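Local coordinates for protein arylalkylamine N-Acetyltransferase 2 (Aedes aegypti, PDB 4FD5) that probably transfers acyl groups from acyl-CoA to the amine of arylalkylamines such as dopamine and serotonin, as a GNAT-fold N-acetyltransferase, at residues I14-L26 and D72-L84. Residues are numbered along the deposited sequence; the frame is centred on the assembly and turned at random.
Sequences ISSKYYDDVIEHL and DGDIAGVALNGIL
The imidazole of His25 carries Ile75 on one face: CG2 of Ile75 lies 4.0 Å from the ring centroid in a CH-pi contact displaced toward the rim. In the ring plane, at the edge, a water is hydrogen-bonded to ND1 of His25 (2.8 Å) and donates to Ile75 O, while NE2 is hydrogen-bonded to Ser137 OG on the adjoining strand 129-138; both ring nitrogens thus have partners, which would fix the rotation of this buried ring. The Tyr18 ring has Ser15 OG in plane at its edge and meets Ile75 CD1 obliquely. With CG anti to the backbone N (chi1 158°), the His25 ring extends from helix 19-29 to strand 75-85. The two methyls of Val78 divide the helix side: CG1 touches Ile14 CD1 and Val22 CG1, CG2 touches His25 CD2 (4.0 Å) and Leu26 CD2. Farther along, Leu26 and Leu80 meet tip to tip, CD1 to CD2 at 3.8 Å. At the exposed margin, a second water bridges Gly73 O and, weakly, Asp21 OD2. The axes of helix 19-26 and strand 75-84 cross at 79°, 9.4 Å apart at their closest. A classic beta bulge, Ala76 and Gly77 facing Ala68, is accommodated in the strand's pairing; helix 19-29 is the chain's first, packed across the central mixed sheet of the GNAT fold.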
ATOM      1  N   ILE A  14      -3.713  -3.891  14.501  1.00 16.81           N
ATOM      2  CA  ILE A  14      -3.289  -2.599  15.043  1.00 15.12           C
ATOM      3  C   ILE A  14      -4.465  -1.852  15.632  1.00 17.40           C
ATOM      4  O   ILE A  14      -5.418  -1.526  14.922  1.00 18.68           O
ATOM      5  CB  ILE A  14      -2.616  -1.704  13.972  1.00 13.61           C
ATOM      6  CG1 ILE A  14      -1.486  -2.492  13.293  1.00 14.14           C
ATOM      7  CG2 ILE A  14      -2.059  -0.434  14.627  1.00 15.92           C
ATOM      8  CD1 ILE A  14      -0.744  -1.734  12.208  1.00 14.81           C
ATOM      9  N   SER A  15      -4.387  -1.604  16.936  1.00 16.99           N
ATOM     10  CA  SER A  15      -5.425  -0.889  17.676  1.00 17.66           C
ATOM     11  C   SER A  15      -5.027   0.567  17.831  1.00 17.05           C
ATOM     12  O   SER A  15      -3.881   0.932  17.583  1.00 16.40           O
ATOM     13  CB  SER A  15      -5.608  -1.521  19.061  1.00 20.92           C
ATOM     14  OG  SER A  15      -4.490  -1.229  19.878  1.00 25.44           O
ATOM     15  N   SER A  16      -5.967   1.402  18.262  1.00 18.57           N
ATOM     16  CA  SER A  16      -5.726   2.849  18.287  1.00 16.49           C
ATOM     17  C   SER A  16      -4.549   3.281  19.172  1.00 17.48           C
ATOM     18  O   SER A  16      -3.913   4.302  18.896  1.00 16.64           O
ATOM     19  CB  SER A  16      -6.998   3.617  18.679  1.00 19.68           C
ATOM     20  OG  SER A  16      -7.368   3.372  20.032  1.00 19.36           O
ATOM     21  N   LYS A  17      -4.265   2.520  20.231  1.00 18.77           N
ATOM     22  CA  LYS A  17      -3.164   2.876  21.121  1.00 17.76           C
ATOM     23  C   LYS A  17      -1.817   2.820  20.406  1.00 16.93           C
ATOM     24  O   LYS A  17      -0.843   3.385  20.870  1.00 18.62           O
ATOM     25  CB  LYS A  17      -3.146   1.984  22.364  1.00 21.35           C
ATOM     26  CG  LYS A  17      -4.334   2.213  23.276  1.00 25.01           C
ATOM     27  CD  LYS A  17      -4.024   1.697  24.669  1.00 28.22           C
ATOM     28  CE  LYS A  17      -5.187   1.949  25.629  1.00 29.90           C
ATOM     29  NZ  LYS A  17      -4.881   1.466  27.002  1.00 32.14           N
ATOM     30  N   TYR A  18      -1.780   2.132  19.267  1.00 16.31           N
ATOM     31  CA  TYR A  18      -0.553   2.002  18.487  1.00 16.67           C
ATOM     32  C   TYR A  18      -0.508   2.908  17.265  1.00 15.51           C
ATOM     33  O   TYR A  18       0.531   2.964  16.591  1.00 15.70           O
ATOM     34  CB  TYR A  18      -0.342   0.555  18.030  1.00 15.73           C
ATOM     35  CG  TYR A  18       0.005  -0.359  19.167  1.00 17.46           C
ATOM     36  CD1 TYR A  18       1.326  -0.609  19.490  1.00 18.50           C
ATOM     37  CD2 TYR A  18      -0.985  -0.951  19.926  1.00 18.62           C
ATOM     38  CE1 TYR A  18       1.657  -1.447  20.545  1.00 21.36           C
ATOM     39  CE2 TYR A  18      -0.664  -1.784  20.996  1.00 20.86           C
ATOM     40  CZ  TYR A  18       0.663  -2.028  21.286  1.00 24.39           C
ATOM     41  OH  TYR A  18       1.012  -2.856  22.335  1.00 26.43           O
ATOM     42  N   TYR A  19      -1.598   3.633  16.985  1.00 14.99           N
ATOM     43  CA  TYR A  19      -1.595   4.436  15.771  1.00 14.92           C
ATOM     44  C   TYR A  19      -0.398   5.398  15.690  1.00 16.25           C
ATOM     45  O   TYR A  19       0.267   5.481  14.656  1.00 15.51           O
ATOM     46  CB  TYR A  19      -2.897   5.221  15.588  1.00 14.45           C
ATOM     47  CG  TYR A  19      -4.168   4.433  15.336  1.00 14.36           C
ATOM     48  CD1 TYR A  19      -4.162   3.067  15.063  1.00 14.73           C
ATOM     49  CD2 TYR A  19      -5.396   5.082  15.360  1.00 15.89           C
ATOM     50  CE1 TYR A  19      -5.353   2.373  14.836  1.00 13.77           C
ATOM     51  CE2 TYR A  19      -6.554   4.414  15.132  1.00 15.02           C
ATOM     52  CZ  TYR A  19      -6.544   3.068  14.865  1.00 15.05           C
ATOM     53  OH  TYR A  19      -7.746   2.437  14.656  1.00 17.88           O
ATOM     54  N   ASP A  20      -0.129   6.151  16.761  1.00 14.96           N
ATOM     55  CA  ASP A  20       0.983   7.093  16.715  1.00 16.09           C
ATOM     56  C   ASP A  20       2.282   6.355  16.423  1.00 15.44           C
ATOM     57  O   ASP A  20       3.053   6.796  15.559  1.00 19.41           O
ATOM     58  CB  ASP A  20       1.141   7.859  18.033  1.00 17.57           C
ATOM     59  CG  ASP A  20       0.128   8.981  18.197  1.00 20.40           C
ATOM     60  OD1 ASP A  20      -0.644   9.256  17.270  1.00 19.73           O
ATOM     61  OD2 ASP A  20       0.121   9.617  19.275  1.00 22.45           O
ATOM     62  N   ASP A  21       2.497   5.234  17.124  1.00 16.35           N
ATOM     63  CA  ASP A  21       3.744   4.462  16.982  1.00 17.97           C
ATOM     64  C   ASP A  21       3.871   4.017  15.529  1.00 16.59           C
ATOM     65  O   ASP A  21       4.975   3.995  14.963  1.00 16.76           O
ATOM     66  CB  ASP A  21       3.732   3.199  17.846  1.00 18.78           C
ATOM     67  CG  ASP A  21       3.971   3.464  19.328  1.00 24.32           C
ATOM     68  OD1 ASP A  21       4.375   4.581  19.695  1.00 28.27           O
ATOM     69  OD2 ASP A  21       3.773   2.517  20.130  1.00 28.27           O
ATOM     70  N   VAL A  22       2.742   3.649  14.933  1.00 16.66           N
ATOM     71  CA  VAL A  22       2.776   3.106  13.576  1.00 16.01           C
ATOM     72  C   VAL A  22       3.097   4.239  12.601  1.00 16.83           C
ATOM     73  O   VAL A  22       3.948   4.100  11.715  1.00 15.48           O
ATOM     74  CB  VAL A  22       1.468   2.351  13.233  1.00 15.32           C
ATOM     75  CG1 VAL A  22       1.338   2.114  11.713  1.00 16.47           C
ATOM     76  CG2 VAL A  22       1.380   1.041  14.007  1.00 17.03           C
ATOM     77  N   ILE A  23       2.471   5.396  12.800  1.00 16.38           N
ATOM     78  CA  ILE A  23       2.694   6.473  11.868  1.00 17.82           C
ATOM     79  C   ILE A  23       4.143   6.964  11.956  1.00 16.68           C
ATOM     80  O   ILE A  23       4.773   7.238  10.939  1.00 17.48           O
ATOM     81  CB  ILE A  23       1.656   7.589  12.055  1.00 18.06           C
ATOM     82  CG1 ILE A  23       0.291   7.070  11.590  1.00 21.66           C
ATOM     83  CG2 ILE A  23       2.081   8.834  11.268  1.00 20.58           C
ATOM     84  CD1 ILE A  23      -0.883   7.925  11.984  1.00 23.40           C
ATOM     85  N   GLU A  24       4.687   7.009  13.176  1.00 17.06           N
ATOM     86  CA  GLU A  24       6.092   7.345  13.351  1.00 19.24           C
ATOM     87  C   GLU A  24       6.982   6.329  12.615  1.00 19.05           C
ATOM     88  O   GLU A  24       7.913   6.728  11.910  1.00 18.32           O
ATOM     89  CB  GLU A  24       6.453   7.433  14.838  1.00 21.73           C
ATOM     90  CG  GLU A  24       7.898   7.826  15.118  1.00 22.85           C
ATOM     91  CD  GLU A  24       8.289   9.212  14.600  1.00 26.05           C
ATOM     92  OE1 GLU A  24       7.412  10.045  14.288  1.00 28.63           O
ATOM     93  OE2 GLU A  24       9.509   9.464  14.504  1.00 29.72           O
ATOM     94  N   HIS A  25       6.668   5.036  12.739  1.00 19.05           N
ATOM     95  CA  HIS A  25       7.433   4.007  12.013  1.00 19.11           C
ATOM     96  C   HIS A  25       7.422   4.381  10.537  1.00 18.61           C
ATOM     97  O   HIS A  25       8.479   4.390   9.882  1.00 18.32           O
ATOM     98  CB  HIS A  25       6.861   2.598  12.253  1.00 16.19           C
ATOM     99  CG  HIS A  25       7.216   1.584  11.191  1.00 18.51           C
ATOM    100  ND1 HIS A  25       8.369   0.822  11.227  1.00 21.46           N
ATOM    101  CD2 HIS A  25       6.552   1.194  10.073  1.00 19.18           C
ATOM    102  CE1 HIS A  25       8.400   0.014  10.172  1.00 13.62           C
ATOM    103  NE2 HIS A  25       7.310   0.221   9.460  1.00 19.23           N
ATOM    104  N   LEU A  26       6.248   4.747  10.020  1.00 17.41           N
ATOM    105  CA  LEU A  26       6.162   5.045   8.589  1.00 16.46           C
ATOM    106  C   LEU A  26       7.032   6.268   8.270  1.00 19.68           C
ATOM    107  O   LEU A  26       7.837   6.243   7.322  1.00 19.73           O
ATOM    108  CB  LEU A  26       4.702   5.213   8.133  1.00 16.15           C
ATOM    109  CG  LEU A  26       3.856   3.933   8.273  1.00 16.64           C
ATOM    110  CD1 LEU A  26       2.374   4.172   7.979  1.00 18.67           C
ATOM    111  CD2 LEU A  26       4.400   2.805   7.378  1.00 17.76           C
ATOM    112  N   ASP A  72      10.226  -6.046  23.195  1.00 39.65           N
ATOM    113  CA  ASP A  72      10.281  -4.775  23.916  1.00 39.24           C
ATOM    114  C   ASP A  72       9.263  -3.760  23.391  1.00 38.22           C
ATOM    115  O   ASP A  72       9.324  -2.576  23.726  1.00 39.84           O
ATOM    116  CB  ASP A  72      11.706  -4.194  23.924  1.00 42.64           C
ATOM    117  CG  ASP A  72      12.256  -3.950  22.529  1.00 41.87           C
ATOM    118  OD1 ASP A  72      11.452  -3.834  21.579  1.00 42.47           O
ATOM    119  OD2 ASP A  72      13.497  -3.857  22.381  1.00 46.41           O
ATOM    120  N   GLY A  73       8.332  -4.232  22.563  1.00 33.79           N
ATOM    121  CA  GLY A  73       7.223  -3.410  22.100  1.00 34.12           C
ATOM    122  C   GLY A  73       7.506  -2.504  20.911  1.00 30.99           C
ATOM    123  O   GLY A  73       6.677  -1.658  20.568  1.00 32.69           O
ATOM    124  N   ASP A  74       8.662  -2.676  20.274  1.00 30.41           N
ATOM    125  CA  ASP A  74       9.006  -1.915  19.073  1.00 27.72           C
ATOM    126  C   ASP A  74       8.244  -2.412  17.842  1.00 24.44           C
ATOM    127  O   ASP A  74       8.051  -3.614  17.670  1.00 24.76           O
ATOM    128  CB  ASP A  74      10.510  -2.030  18.783  1.00 29.71           C
ATOM    129  CG  ASP A  74      11.368  -1.321  19.815  1.00 35.06           C
ATOM    130  OD1 ASP A  74      10.824  -0.913  20.862  1.00 35.01           O
ATOM    131  OD2 ASP A  74      12.582  -1.190  19.562  1.00 35.80           O
ATOM    132  N   ILE A  75       7.817  -1.487  16.994  1.00 23.55           N
ATOM    133  CA  ILE A  75       7.205  -1.845  15.718  1.00 19.55           C
ATOM    134  C   ILE A  75       8.301  -2.376  14.797  1.00 19.13           C
ATOM    135  O   ILE A  75       9.176  -1.629  14.363  1.00 20.57           O
ATOM    136  CB  ILE A  75       6.495  -0.620  15.058  1.00 20.99           C
ATOM    137  CG1 ILE A  75       5.380  -0.074  15.966  1.00 23.25           C
ATOM    138  CG2 ILE A  75       5.933  -0.977  13.672  1.00 17.66           C
ATOM    139  CD1 ILE A  75       4.300  -1.070  16.285  1.00 20.31           C
ATOM    140  N   ALA A  76       8.258  -3.669  14.517  1.00 16.72           N
ATOM    141  CA  ALA A  76       9.233  -4.266  13.603  1.00 17.86           C
ATOM    142  C   ALA A  76       8.759  -4.096  12.171  1.00 17.57           C
ATOM    143  O   ALA A  76       9.568  -3.939  11.243  1.00 16.66           O
ATOM    144  CB  ALA A  76       9.452  -5.727  13.928  1.00 19.49           C
ATOM    145  N   GLY A  77       7.443  -4.137  11.978  1.00 15.23           N
ATOM    146  CA  GLY A  77       6.943  -3.911  10.625  1.00 13.57           C
ATOM    147  C   GLY A  77       5.435  -3.817  10.621  1.00 13.28           C
ATOM    148  O   GLY A  77       4.811  -4.160  11.616  1.00 12.75           O
ATOM    149  N   VAL A  78       4.846  -3.359   9.522  1.00 12.70           N
ATOM    150  CA  VAL A  78       3.385  -3.303   9.417  1.00 12.83           C
ATOM    151  C   VAL A  78       2.874  -3.656   8.017  1.00 12.53           C
ATOM    152  O   VAL A  78       3.568  -3.484   7.012  1.00 13.13           O
ATOM    153  CB  VAL A  78       2.837  -1.905   9.769  1.00 13.15           C
ATOM    154  CG1 VAL A  78       3.142  -1.566  11.238  1.00 15.68           C
ATOM    155  CG2 VAL A  78       3.377  -0.851   8.809  1.00 15.53           C
ATOM    156  N   ALA A  79       1.628  -4.119   7.982  1.00 13.24           N
ATOM    157  CA  ALA A  79       0.835  -4.173   6.767  1.00 13.14           C
ATOM    158  C   ALA A  79      -0.397  -3.331   7.027  1.00 13.35           C
ATOM    159  O   ALA A  79      -1.247  -3.715   7.831  1.00 14.70           O
ATOM    160  CB  ALA A  79       0.423  -5.598   6.464  1.00 13.60           C
ATOM    161  N   LEU A  80      -0.471  -2.169   6.389  1.00 12.98           N
ATOM    162  CA  LEU A  80      -1.658  -1.331   6.531  1.00 12.13           C
ATOM    163  C   LEU A  80      -2.601  -1.755   5.424  1.00 12.83           C
ATOM    164  O   LEU A  80      -2.252  -1.668   4.227  1.00 13.11           O
ATOM    165  CB  LEU A  80      -1.336   0.156   6.416  1.00 13.41           C
ATOM    166  CG  LEU A  80      -1.048   0.883   7.728  1.00 18.24           C
ATOM    167  CD1 LEU A  80       0.153   0.299   8.403  1.00 20.32           C
ATOM    168  CD2 LEU A  80      -0.902   2.382   7.549  1.00 17.63           C
ATOM    169  N   ASN A  81      -3.794  -2.176   5.851  1.00 12.09           N
ATOM    170  CA  ASN A  81      -4.799  -2.751   4.970  1.00 13.05           C
ATOM    171  C   ASN A  81      -6.097  -1.982   5.085  1.00 13.44           C
ATOM    172  O   ASN A  81      -6.490  -1.573   6.181  1.00 14.43           O
ATOM    173  CB  ASN A  81      -5.068  -4.210   5.341  1.00 13.18           C
ATOM    174  CG  ASN A  81      -3.808  -5.056   5.335  1.00 13.87           C
ATOM    175  OD1 ASN A  81      -2.985  -4.961   4.418  1.00 15.71           O
ATOM    176  ND2 ASN A  81      -3.632  -5.864   6.370  1.00 12.55           N
ATOM    177  N   GLY A  82      -6.751  -1.774   3.950  1.00 12.55           N
ATOM    178  CA  GLY A  82      -8.033  -1.076   3.938  1.00 14.77           C
ATOM    179  C   GLY A  82      -9.138  -1.877   3.286  1.00 15.71           C
ATOM    180  O   GLY A  82      -8.898  -2.869   2.611  1.00 14.78           O
ATOM    181  N   ILE A  83     -10.378  -1.443   3.487  1.00 17.06           N
ATOM    182  CA  ILE A  83     -11.510  -2.125   2.879  1.00 17.86           C
ATOM    183  C   ILE A  83     -12.088  -1.289   1.744  1.00 18.02           C
ATOM    184  O   ILE A  83     -12.456  -0.138   1.957  1.00 20.00           O
ATOM    185  CB  ILE A  83     -12.613  -2.388   3.919  1.00 20.29           C
ATOM    186  CG1 ILE A  83     -12.023  -3.158   5.100  1.00 20.10           C
ATOM    187  CG2 ILE A  83     -13.749  -3.184   3.276  1.00 19.36           C
ATOM    188  CD1 ILE A  83     -12.947  -3.247   6.314  1.00 24.28           C
ATOM    189  N   LEU A  84     -12.135  -1.865   0.543  1.00 16.40           N
ATOM    190  CA  LEU A  84     -12.744  -1.219  -0.614  1.00 20.42           C
ATOM    191  C   LEU A  84     -14.145  -1.758  -0.837  1.00 20.25           C
ATOM    192  O   LEU A  84     -14.348  -2.967  -0.866  1.00 19.27           O
ATOM    193  CB  LEU A  84     -11.924  -1.511  -1.867  1.00 21.14           C
ATOM    194  CG  LEU A  84     -10.569  -0.829  -1.956  1.00 23.25           C
ATOM    195  CD1 LEU A  84      -9.788  -1.437  -3.108  1.00 23.77           C
ATOM    196  CD2 LEU A  84     -10.739   0.684  -2.147  1.00 27.43           C
TER
HETATM  197  O   HOH W   1       5.980   0.639  19.529  1.00 31.86           O
HETATM  198  O   HOH W   2      10.184   0.979  13.377  1.00 26.71           O